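Local structure of capsid (Human calicivirus NLV/Boxer/2001/US, 4RDL) at residues H256-P260 with D261-N265; P17-M21 with N22-N26; T232-Q235 with E236-S239; Y206-G209 with F210-I214. The protein forms the protruding domain of the norovirus capsid, which dimerises and binds histo-blood group antigens such as the Lewis y tetrasaccharide, probably for attachment to host cells. All blocks are in the same frame, centred on the assembly; numbering follows the deposited sequence.

Contact 1 of 4, residues H256-P260 with D261-N265; sequences HYVDP and DTHRN
The beta hairpin loop between the antiparallel strands 252-258 and 265-272 brings Asp259 against Thr262 and His263, and His256 against Asn265. Val258 and Asn265 form a non-hydrogen-bonded antiparallel pair. Just beyond it, Asp259 N gives a nearly straight bond to Arg264 O, at 2.9 Å and 163°. Asp259 O takes His263 N at 2.8 Å. The Asp259 carboxylate then reaches forward over the turn, because CG stands opposite the backbone N (chi1 -177°). Its OD2 receives two amides, Asp261 N at 2.8 Å and Thr262 N at 2.9 Å. They arrive from the two faces of the carboxylate plane, both on the anti side. Thr262 OG1 in turn accepts Arg264 N at 3.3 Å, which makes an ST turn. Back along the strands, the Asn265 amide lies flat on one face of the His256 ring, the planes 14° apart, with ND2 3.7 Å above the ring centre. Outside partners fix both groups: Glu268 holds His256 NE2, and the amide of Gly267 binds Asn265 OD1. Two N-H bonds on OD2 should stabilise the charged form of Asp259, although the carboxylate of Asp261 nearby would work against this.

Contact 2 of 4, residues P17-M21 with N22-N26; sequences PNIPM and NLMSN
Met24 packs on Ile19 across the turn, and its side chain can be followed outward from the backbone. CB lies 3.7 Å from Met21 O. CG sits beside the backbone N, opposite the carbonyl carbon (chi1 -71°), and meets Ile19 CG2 at 3.8 Å. SD comes next and is 4.3 Å from Pro17 CB. The chain then bends at chi3 (-71°), which turns CE back to Ile19 O at 3.5 Å and close to Met21 CA. The thioether thus lies between Pro17 and the Ile19-Met21 backbone. Ile19 CG2 is shared, for it also touches Leu23 CB. Farther out, the Leu23 side chain runs beside the Pro20 ring, pointing the same way, with CD1 4.0 Å from Pro20 CD. Two backbone bonds close the turn: Leu23 N to Pro20 O at 3.0 Å, and Met24 N to Met21 O at 3.1 Å. Around the turn, Met24 packs on Phe237 of helix 235-244, and Met21 on Phe296 of strand 295-302. Asn18 N bonds to Asn243 of the second subunit, and Leu23 packs on Val65 of that subunit. The successive i to i+3 bonds are those of a short 3-10 turn, here with an apolar inner side and a place at the dimer interface.

Contact 3 of 4, residues T232-Q235 with E236-S239; sequences TLPQ and EFVS
Pro234 lies over one face of the Phe237 ring, and the two side chains meet at a slant. Pro234 CD stands 4.1 Å from the ring centroid, 23° off the ring normal, which makes a CH-pi contact displaced toward the rim. Pro234 CG leans on the ring carbon Phe237 CD1 at 3.6 Å. Leu233 crosses Phe237 at about a right angle, with its CD2 touching Phe237 CD2 at 4.1 Å. Its other methyl, CD1, reaches Val238 CG2. Gln235 bends at chi2 (61°), which brings NE2 back alongside Val238 CB, 4.0 Å away. NE2 also bonds to the carbonyls of Thr64 and Val65. Pro234 is the N-cap of helix 235-244. Its O receives Phe237 N and Val238 N, both weakly, the latter starting the i to i+4 pattern; Ser239 N to Gln235 O, at 3.2 Å, is firmer. Glu236 bends at chi2, bringing OE2 back beside the Gln235 backbone; there it takes the amide of Ser25, while OE1 bonds to Ser66 of the second subunit. The proline ring offers no side-chain acceptor, so this end is capped weakly through Pro234 O and held mainly by apolar packing. Acidic Glu236 would probably interact favourably with the helix dipole.

Contact 4 of 4, residues Y206-G209 with F210-I214; sequences YPPG and FGEAI
Glu212 and Gly209 are joined by the one backbone hydrogen bond of this turn: Glu212 N to Gly209 O, 2.9 Å long with an angle of 154° at the hydrogen. The bond closes a type I' beta turn from Gly209 to Glu212, with Phe210 and Gly211 at its corners. Both have the positive phi that such a turn needs. Glycine at 211 adopts this easily, whereas Phe210 does so with a full side chain. Gly209 has phi 118° and psi -161°, where a CB would run into the preceding carbonyl.

The remaining contacts across the turn are van der Waals. The extended Glu212 side chain crosses Pro208 at about a right angle, with OE1 3.2 Å from Pro208 CG. Its CB and CG also pass close to Gly209 O, at 3.1 Å and 3.2 Å. Pro207 CB rests on Glu212 O at 3.6 Å. Farther back, Ile214 CD1 touches Pro207 CD at 4.2 Å, the apolar pair of the contact. The Phe210 ring meets that of Tyr305.

The polar partners of the carboxylate lie outside the turn. Glu212 OE2 forms a salt bridge with Lys270, and OE1 is hydrogen-bonded to the hydroxyls of Tyr272 and Thr278. The turn leads directly into strand 213-220. Glu212 is buried, yet both its oxygens have polar partners. Lys270 and these two hydroxyls would favour the charged carboxylate.

How the contacts relate
Contact 3 is the most deeply placed and contact 1 the most superficial; contacts 2 and 4 are partly buried. Contacts 1 and 4 both reach the same antiparallel sheet, their nearest atoms about 13 Å apart. They rely on turn hydrogen bonds and an acidic side chain, though Asp259 is bound within its own turn and Glu212 by neighbouring strands. Contacts 2 and 3 are mainly apolar and touch directly, sharing bonds at Ser25, whose O meets Gln235 N. Both also reach the second subunit, unlike contacts 1 and 4. Contacts 1 and 2 also touch through Met21 CE on Tyr257 OH, and contacts 3 and 4 through methyls of Thr232 and Ile214.

Contact 1 of 4, residues H256-P260 with D261-N265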
loop_
_atom_site.group_PDB
_atom_site.type_symbol
_atom_site.label_atom_id
_atom_site.label_comp_id
_atom_site.label_asym_id
_atom_site.label_seq_id
_atom_site.Cartn_x
_atom_site.Cartn_y
_atom_site.Cartn_z
ATOM N N HIS A 256 2.643 -17.613 -18.394
ATOM C CA HIS A 256 1.453 -17.431 -19.202
ATOM C C HIS A 256 0.512 -16.503 -18.460
ATOM O O HIS A 256 0.308 -16.644 -17.256
ATOM C CB HIS A 256 0.780 -18.765 -19.508
ATOM C CG HIS A 256 1.509 -19.561 -20.534
ATOM N ND1 HIS A 256 1.077 -20.798 -20.965
ATOM C CD2 HIS A 256 2.639 -19.290 -21.231
ATOM C CE1 HIS A 256 1.914 -21.254 -21.876
ATOM N NE2 HIS A 256 2.866 -20.355 -22.062
ATOM N N TYR A 257 -0.023 -15.529 -19.183
ATOM C CA TYR A 257 -1.018 -14.610 -18.655
ATOM C C TYR A 257 -2.353 -15.208 -19.047
ATOM O O TYR A 257 -2.708 -15.244 -20.234
ATOM C CB TYR A 257 -0.807 -13.236 -19.281
ATOM C CG TYR A 257 -1.740 -12.139 -18.825
ATOM C CD1 TYR A 257 -1.707 -11.662 -17.516
ATOM C CD2 TYR A 257 -2.631 -11.543 -19.715
ATOM C CE1 TYR A 257 -2.541 -10.640 -17.109
ATOM C CE2 TYR A 257 -3.477 -10.513 -19.309
ATOM C CZ TYR A 257 -3.426 -10.072 -18.004
ATOM O OH TYR A 257 -4.247 -9.046 -17.583
ATOM N N VAL A 258 -3.072 -15.725 -18.058
ATOM C CA VAL A 258 -4.247 -16.547 -18.337
ATOM C C VAL A 258 -5.575 -15.921 -17.920
ATOM O O VAL A 258 -5.638 -15.099 -16.997
ATOM C CB VAL A 258 -4.116 -17.948 -17.703
ATOM C CG1 VAL A 258 -2.754 -18.556 -18.026
ATOM C CG2 VAL A 258 -4.362 -17.896 -16.192
ATOM N N ASP A 259 -6.633 -16.326 -18.611
ATOM C CA ASP A 259 -7.989 -15.933 -18.255
ATOM C C ASP A 259 -8.258 -16.404 -16.831
ATOM O O ASP A 259 -7.992 -17.553 -16.507
ATOM C CB ASP A 259 -8.980 -16.577 -19.222
ATOM C CG ASP A 259 -10.408 -16.157 -18.964
ATOM O OD1 ASP A 259 -10.919 -15.292 -19.709
ATOM O OD2 ASP A 259 -11.026 -16.686 -18.017
ATOM N N PRO A 260 -8.781 -15.512 -15.973
ATOM C CA PRO A 260 -8.907 -15.836 -14.548
ATOM C C PRO A 260 -9.947 -16.918 -14.269
ATOM O O PRO A 260 -9.931 -17.508 -13.191
ATOM C CB PRO A 260 -9.357 -14.509 -13.930
ATOM C CG PRO A 260 -10.060 -13.798 -15.045
ATOM C CD PRO A 260 -9.297 -14.166 -16.284
ATOM N N ASP A 261 -10.830 -17.176 -15.230
ATOM C CA ASP A 261 -11.898 -18.148 -15.039
ATOM C C ASP A 261 -11.671 -19.472 -15.766
ATOM O O ASP A 261 -11.996 -20.534 -15.239
ATOM C CB ASP A 261 -13.239 -17.539 -15.445
ATOM C CG ASP A 261 -13.537 -16.259 -14.690
ATOM O OD1 ASP A 261 -13.862 -16.343 -13.489
ATOM O OD2 ASP A 261 -13.434 -15.173 -15.295
ATOM N N THR A 262 -11.111 -19.411 -16.970
ATOM C CA THR A 262 -10.894 -20.618 -17.767
ATOM C C THR A 262 -9.441 -21.088 -17.742
ATOM O O THR A 262 -9.140 -22.228 -18.109
ATOM C CB THR A 262 -11.289 -20.394 -19.229
ATOM O OG1 THR A 262 -10.371 -19.471 -19.831
ATOM C CG2 THR A 262 -12.713 -19.851 -19.324
ATOM N N HIS A 263 -8.545 -20.198 -17.329
ATOM C CA HIS A 263 -7.110 -20.481 -17.278
ATOM C C HIS A 263 -6.490 -20.679 -18.660
ATOM O O HIS A 263 -5.371 -21.185 -18.792
ATOM C CB HIS A 263 -6.821 -21.667 -16.357
ATOM C CG HIS A 263 -7.141 -21.395 -14.922
ATOM N ND1 HIS A 263 -7.077 -20.132 -14.375
ATOM C CD2 HIS A 263 -7.541 -22.218 -13.922
ATOM C CE1 HIS A 263 -7.416 -20.188 -13.099
ATOM N NE2 HIS A 263 -7.704 -21.442 -12.799
ATOM N N ARG A 264 -7.220 -20.261 -19.688
ATOM C CA ARG A 264 -6.691 -20.276 -21.043
ATOM C C ARG A 264 -5.589 -19.233 -21.177
ATOM O O ARG A 264 -5.731 -18.108 -20.700
ATOM C CB ARG A 264 -7.807 -19.974 -22.037
ATOM C CG ARG A 264 -7.436 -20.217 -23.482
ATOM C CD ARG A 264 -8.640 -20.006 -24.393
ATOM N NE ARG A 264 -8.982 -18.590 -24.548
ATOM C CZ ARG A 264 -9.852 -17.931 -23.789
ATOM N NH1 ARG A 264 -10.483 -18.553 -22.805
ATOM N NH2 ARG A 264 -10.088 -16.647 -24.015
ATOM N N ASN A 265 -4.496 -19.604 -21.828
ATOM C CA ASN A 265 -3.396 -18.679 -22.063
ATOM C C ASN A 265 -3.774 -17.563 -23.035
ATOM O O ASN A 265 -4.251 -17.828 -24.148
ATOM C CB ASN A 265 -2.180 -19.439 -22.596
ATOM C CG ASN A 265 -0.997 -18.534 -22.850
ATOM O OD1 ASN A 265 -0.743 -17.594 -22.090
ATOM N ND2 ASN A 265 -0.272 -18.801 -23.931
#

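Contact 2 of 4, residues P17-M21 with N22-N26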
loop_
_atom_site.group_PDB
_atom_site.type_symbol
_atom_site.label_atom_id
_atom_site.label_comp_id
_atom_site.label_asym_id
_atom_site.label_seq_id
_atom_site.Cartn_x
_atom_site.Cartn_y
_atom_site.Cartn_z
ATOM N N PRO A 17 2.704 -14.540 -8.087
ATOM C CA PRO A 17 1.396 -14.466 -7.437
ATOM C C PRO A 17 0.247 -14.932 -8.326
ATOM O O PRO A 17 0.210 -14.660 -9.532
ATOM C CB PRO A 17 1.247 -12.976 -7.116
ATOM C CG PRO A 17 2.647 -12.482 -6.989
ATOM C CD PRO A 17 3.428 -13.258 -8.020
ATOM N N ASN A 18 -0.668 -15.650 -7.687
ATOM C CA ASN A 18 -1.936 -16.091 -8.235
ATOM C C ASN A 18 -2.994 -15.054 -7.867
ATOM O O ASN A 18 -3.971 -15.354 -7.169
ATOM C CB ASN A 18 -2.291 -17.435 -7.602
ATOM C CG ASN A 18 -3.585 -18.001 -8.110
ATOM O OD1 ASN A 18 -3.916 -17.862 -9.286
ATOM N ND2 ASN A 18 -4.330 -18.656 -7.225
ATOM N N ILE A 19 -2.744 -13.822 -8.300
ATOM C CA ILE A 19 -3.636 -12.683 -8.101
ATOM C C ILE A 19 -3.821 -11.973 -9.438
ATOM O O ILE A 19 -2.843 -11.716 -10.148
ATOM C CB ILE A 19 -3.022 -11.659 -7.122
ATOM C CG1 ILE A 19 -2.758 -12.292 -5.757
ATOM C CG2 ILE A 19 -3.928 -10.434 -6.969
ATOM C CD1 ILE A 19 -1.888 -11.458 -4.864
ATOM N N PRO A 20 -5.071 -11.641 -9.795
ATOM C CA PRO A 20 -5.281 -10.901 -11.044
ATOM C C PRO A 20 -4.489 -9.599 -11.088
ATOM O O PRO A 20 -4.337 -8.906 -10.077
ATOM C CB PRO A 20 -6.785 -10.624 -11.041
ATOM C CG PRO A 20 -7.359 -11.736 -10.225
ATOM C CD PRO A 20 -6.343 -11.975 -9.135
ATOM N N MET A 21 -3.991 -9.266 -12.270
ATOM C CA MET A 21 -3.107 -8.121 -12.422
ATOM C C MET A 21 -3.723 -6.837 -11.875
ATOM O O MET A 21 -3.034 -6.032 -11.224
ATOM C CB MET A 21 -2.722 -7.929 -13.892
ATOM C CG MET A 21 -1.663 -6.850 -14.090
ATOM S SD MET A 21 -1.219 -6.569 -15.814
ATOM C CE MET A 21 -2.740 -5.843 -16.431
ATOM N N ASN A 22 -5.015 -6.645 -12.139
ATOM C CA ASN A 22 -5.697 -5.409 -11.756
ATOM C C ASN A 22 -6.075 -5.302 -10.278
ATOM O O ASN A 22 -6.686 -4.308 -9.867
ATOM C CB ASN A 22 -6.902 -5.120 -12.655
ATOM C CG ASN A 22 -8.035 -6.110 -12.461
ATOM O OD1 ASN A 22 -7.823 -7.287 -12.143
ATOM N ND2 ASN A 22 -9.255 -5.636 -12.677
ATOM N N LEU A 23 -5.681 -6.303 -9.488
ATOM C CA LEU A 23 -5.800 -6.234 -8.034
ATOM C C LEU A 23 -4.461 -5.934 -7.364
ATOM O O LEU A 23 -4.402 -5.755 -6.152
ATOM C CB LEU A 23 -6.375 -7.529 -7.453
ATOM C CG LEU A 23 -7.784 -7.906 -7.917
ATOM C CD1 LEU A 23 -8.310 -9.108 -7.153
ATOM C CD2 LEU A 23 -8.720 -6.730 -7.783
ATOM N N MET A 24 -3.386 -5.894 -8.146
ATOM C CA MET A 24 -2.064 -5.627 -7.590
ATOM C C MET A 24 -1.683 -4.160 -7.739
ATOM O O MET A 24 -2.264 -3.440 -8.554
ATOM C CB MET A 24 -1.005 -6.537 -8.225
ATOM C CG MET A 24 -1.156 -7.983 -7.769
ATOM S SD MET A 24 0.091 -9.100 -8.424
ATOM C CE MET A 24 -0.437 -9.160 -10.136
ATOM N N SER A 25 -0.715 -3.720 -6.940
ATOM C CA SER A 25 -0.268 -2.339 -6.956
ATOM C C SER A 25 0.921 -2.091 -7.879
ATOM O O SER A 25 1.786 -2.945 -8.063
ATOM C CB SER A 25 0.134 -1.924 -5.531
ATOM O OG SER A 25 0.542 -0.556 -5.475
ATOM N N ASN A 26 0.964 -0.898 -8.454
ATOM C CA ASN A 26 2.179 -0.366 -9.044
ATOM C C ASN A 26 3.274 -0.408 -7.968
ATOM O O ASN A 26 2.981 -0.322 -6.770
ATOM C CB ASN A 26 1.901 1.081 -9.492
ATOM C CG ASN A 26 2.865 1.588 -10.552
ATOM O OD1 ASN A 26 4.023 1.907 -10.271
ATOM N ND2 ASN A 26 2.367 1.711 -11.781
#

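Contact 3 of 4, residues T232-Q235 with E236-S239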
loop_
_atom_site.group_PDB
_atom_site.type_symbol
_atom_site.label_atom_id
_atom_site.label_comp_id
_atom_site.label_asym_id
_atom_site.label_seq_id
_atom_site.Cartn_x
_atom_site.Cartn_y
_atom_site.Cartn_z
ATOM N N THR A 232 8.323 -1.784 -13.535
ATOM C CA THR A 232 8.756 -3.038 -14.146
ATOM C C THR A 232 8.277 -4.299 -13.412
ATOM O O THR A 232 8.397 -5.404 -13.934
ATOM C CB THR A 232 10.282 -3.058 -14.409
ATOM O OG1 THR A 232 10.978 -2.475 -13.298
ATOM C CG2 THR A 232 10.618 -2.257 -15.677
ATOM N N LEU A 233 7.720 -4.133 -12.212
ATOM C CA LEU A 233 7.051 -5.243 -11.519
ATOM C C LEU A 233 5.914 -4.740 -10.636
ATOM O O LEU A 233 6.040 -3.694 -10.000
ATOM C CB LEU A 233 8.020 -6.001 -10.607
ATOM C CG LEU A 233 9.089 -6.934 -11.161
ATOM C CD1 LEU A 233 9.985 -7.440 -10.024
ATOM C CD2 LEU A 233 8.448 -8.095 -11.931
ATOM N N PRO A 234 4.819 -5.513 -10.550
ATOM C CA PRO A 234 3.808 -5.230 -9.526
ATOM C C PRO A 234 4.427 -5.375 -8.135
ATOM O O PRO A 234 5.289 -6.239 -7.929
ATOM C CB PRO A 234 2.767 -6.334 -9.743
ATOM C CG PRO A 234 3.000 -6.814 -11.158
ATOM C CD PRO A 234 4.483 -6.703 -11.352
ATOM N N GLN A 235 3.994 -4.550 -7.190
ATOM C CA GLN A 235 4.569 -4.623 -5.855
ATOM C C GLN A 235 4.394 -6.014 -5.236
ATOM O O GLN A 235 5.278 -6.521 -4.545
ATOM C CB GLN A 235 3.954 -3.573 -4.936
ATOM C CG GLN A 235 4.588 -3.567 -3.549
ATOM C CD GLN A 235 6.074 -3.261 -3.601
ATOM O OE1 GLN A 235 6.543 -2.572 -4.506
ATOM N NE2 GLN A 235 6.824 -3.759 -2.615
ATOM N N GLU A 236 3.251 -6.642 -5.481
ATOM C CA GLU A 236 3.002 -7.929 -4.855
ATOM C C GLU A 236 3.890 -9.031 -5.451
ATOM O O GLU A 236 4.108 -10.051 -4.810
ATOM C CB GLU A 236 1.518 -8.290 -4.873
ATOM C CG GLU A 236 0.667 -7.473 -3.890
ATOM C CD GLU A 236 0.324 -6.071 -4.393
ATOM O OE1 GLU A 236 -0.267 -5.290 -3.608
ATOM O OE2 GLU A 236 0.632 -5.742 -5.565
ATOM N N PHE A 237 4.423 -8.824 -6.657
ATOM C CA PHE A 237 5.461 -9.739 -7.151
ATOM C C PHE A 237 6.709 -9.601 -6.283
ATOM O O PHE A 237 7.365 -10.597 -5.964
ATOM C CB PHE A 237 5.857 -9.434 -8.602
ATOM C CG PHE A 237 5.017 -10.129 -9.641
ATOM C CD1 PHE A 237 3.632 -10.053 -9.614
ATOM C CD2 PHE A 237 5.624 -10.809 -10.687
ATOM C CE1 PHE A 237 2.869 -10.673 -10.596
ATOM C CE2 PHE A 237 4.864 -11.429 -11.676
ATOM C CZ PHE A 237 3.492 -11.364 -11.627
ATOM N N VAL A 238 7.057 -8.367 -5.930
ATOM C CA VAL A 238 8.250 -8.134 -5.116
ATOM C C VAL A 238 8.146 -8.873 -3.779
ATOM O O VAL A 238 9.049 -9.630 -3.399
ATOM C CB VAL A 238 8.501 -6.623 -4.865
ATOM C CG1 VAL A 238 9.705 -6.430 -3.945
ATOM C CG2 VAL A 238 8.694 -5.884 -6.183
ATOM N N SER A 239 7.053 -8.655 -3.050
ATOM C CA SER A 239 6.910 -9.300 -1.745
ATOM C C SER A 239 6.831 -10.817 -1.899
ATOM O O SER A 239 7.312 -11.557 -1.044
ATOM C CB SER A 239 5.711 -8.755 -0.967
ATOM O OG SER A 239 4.527 -8.792 -1.734
#

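Contact 4 of 4, residues Y206-G209 with F210-I214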
loop_
_atom_site.group_PDB
_atom_site.type_symbol
_atom_site.label_atom_id
_atom_site.label_comp_id
_atom_site.label_asym_id
_atom_site.label_seq_id
_atom_site.Cartn_x
_atom_site.Cartn_y
_atom_site.Cartn_z
ATOM N N TYR A 206 18.084 -3.541 -20.020
ATOM C CA TYR A 206 18.043 -3.578 -21.482
ATOM C C TYR A 206 17.380 -4.860 -21.955
ATOM O O TYR A 206 17.565 -5.919 -21.348
ATOM C CB TYR A 206 19.455 -3.505 -22.059
ATOM C CG TYR A 206 20.226 -2.295 -21.602
ATOM C CD1 TYR A 206 20.033 -1.057 -22.204
ATOM C CD2 TYR A 206 21.140 -2.385 -20.564
ATOM C CE1 TYR A 206 20.734 0.054 -21.782
ATOM C CE2 TYR A 206 21.841 -1.281 -20.138
ATOM C CZ TYR A 206 21.635 -0.065 -20.748
ATOM O OH TYR A 206 22.338 1.036 -20.323
ATOM N N PRO A 207 16.615 -4.773 -23.052
ATOM C CA PRO A 207 15.937 -5.947 -23.611
ATOM C C PRO A 207 16.954 -6.930 -24.192
ATOM O O PRO A 207 18.015 -6.515 -24.658
ATOM C CB PRO A 207 15.055 -5.346 -24.704
ATOM C CG PRO A 207 15.806 -4.136 -25.147
ATOM C CD PRO A 207 16.456 -3.584 -23.908
ATOM N N PRO A 208 16.639 -8.232 -24.148
ATOM C CA PRO A 208 17.598 -9.298 -24.471
ATOM C C PRO A 208 17.745 -9.644 -25.954
ATOM O O PRO A 208 18.754 -10.242 -26.326
ATOM C CB PRO A 208 17.032 -10.503 -23.716
ATOM C CG PRO A 208 15.561 -10.256 -23.691
ATOM C CD PRO A 208 15.391 -8.762 -23.572
ATOM N N GLY A 209 16.768 -9.288 -26.781
ATOM C CA GLY A 209 16.777 -9.692 -28.178
ATOM C C GLY A 209 15.582 -10.567 -28.509
ATOM O O GLY A 209 14.591 -10.565 -27.785
ATOM N N PHE A 210 15.667 -11.309 -29.610
ATOM C CA PHE A 210 14.601 -12.220 -30.018
ATOM C C PHE A 210 13.258 -11.520 -30.171
ATOM O O PHE A 210 12.193 -12.133 -29.981
ATOM C CB PHE A 210 14.500 -13.410 -29.054
ATOM C CG PHE A 210 15.828 -14.020 -28.725
ATOM C CD1 PHE A 210 16.410 -13.819 -27.485
ATOM C CD2 PHE A 210 16.510 -14.773 -29.666
ATOM C CE1 PHE A 210 17.639 -14.369 -27.179
ATOM C CE2 PHE A 210 17.741 -15.326 -29.369
ATOM C CZ PHE A 210 18.306 -15.124 -28.124
ATOM N N GLY A 211 13.317 -10.239 -30.531
ATOM C CA GLY A 211 12.125 -9.454 -30.791
ATOM C C GLY A 211 11.486 -8.940 -29.521
ATOM O O GLY A 211 10.407 -8.351 -29.557
ATOM N N GLU A 212 12.157 -9.155 -28.393
ATOM C CA GLU A 212 11.552 -8.884 -27.095
ATOM C C GLU A 212 11.624 -7.423 -26.672
ATOM O O GLU A 212 12.563 -6.692 -27.004
ATOM C CB GLU A 212 12.146 -9.791 -26.017
ATOM C CG GLU A 212 11.874 -11.268 -26.301
ATOM C CD GLU A 212 12.545 -12.218 -25.331
ATOM O OE1 GLU A 212 12.853 -11.818 -24.189
ATOM O OE2 GLU A 212 12.758 -13.385 -25.726
ATOM N N ALA A 213 10.600 -7.019 -25.934
ATOM C CA ALA A 213 10.502 -5.668 -25.395
ATOM C C ALA A 213 10.130 -5.745 -23.922
ATOM O O ALA A 213 9.332 -6.589 -23.516
ATOM C CB ALA A 213 9.457 -4.865 -26.165
ATOM N N ILE A 214 10.703 -4.849 -23.127
ATOM C CA ILE A 214 10.390 -4.773 -21.708
ATOM C C ILE A 214 8.923 -4.405 -21.504
ATOM O O ILE A 214 8.380 -3.521 -22.191
ATOM C CB ILE A 214 11.296 -3.741 -21.012
ATOM C CG1 ILE A 214 12.767 -4.179 -21.113
ATOM C CG2 ILE A 214 10.882 -3.530 -19.565
ATOM C CD1 ILE A 214 13.757 -3.116 -20.711
#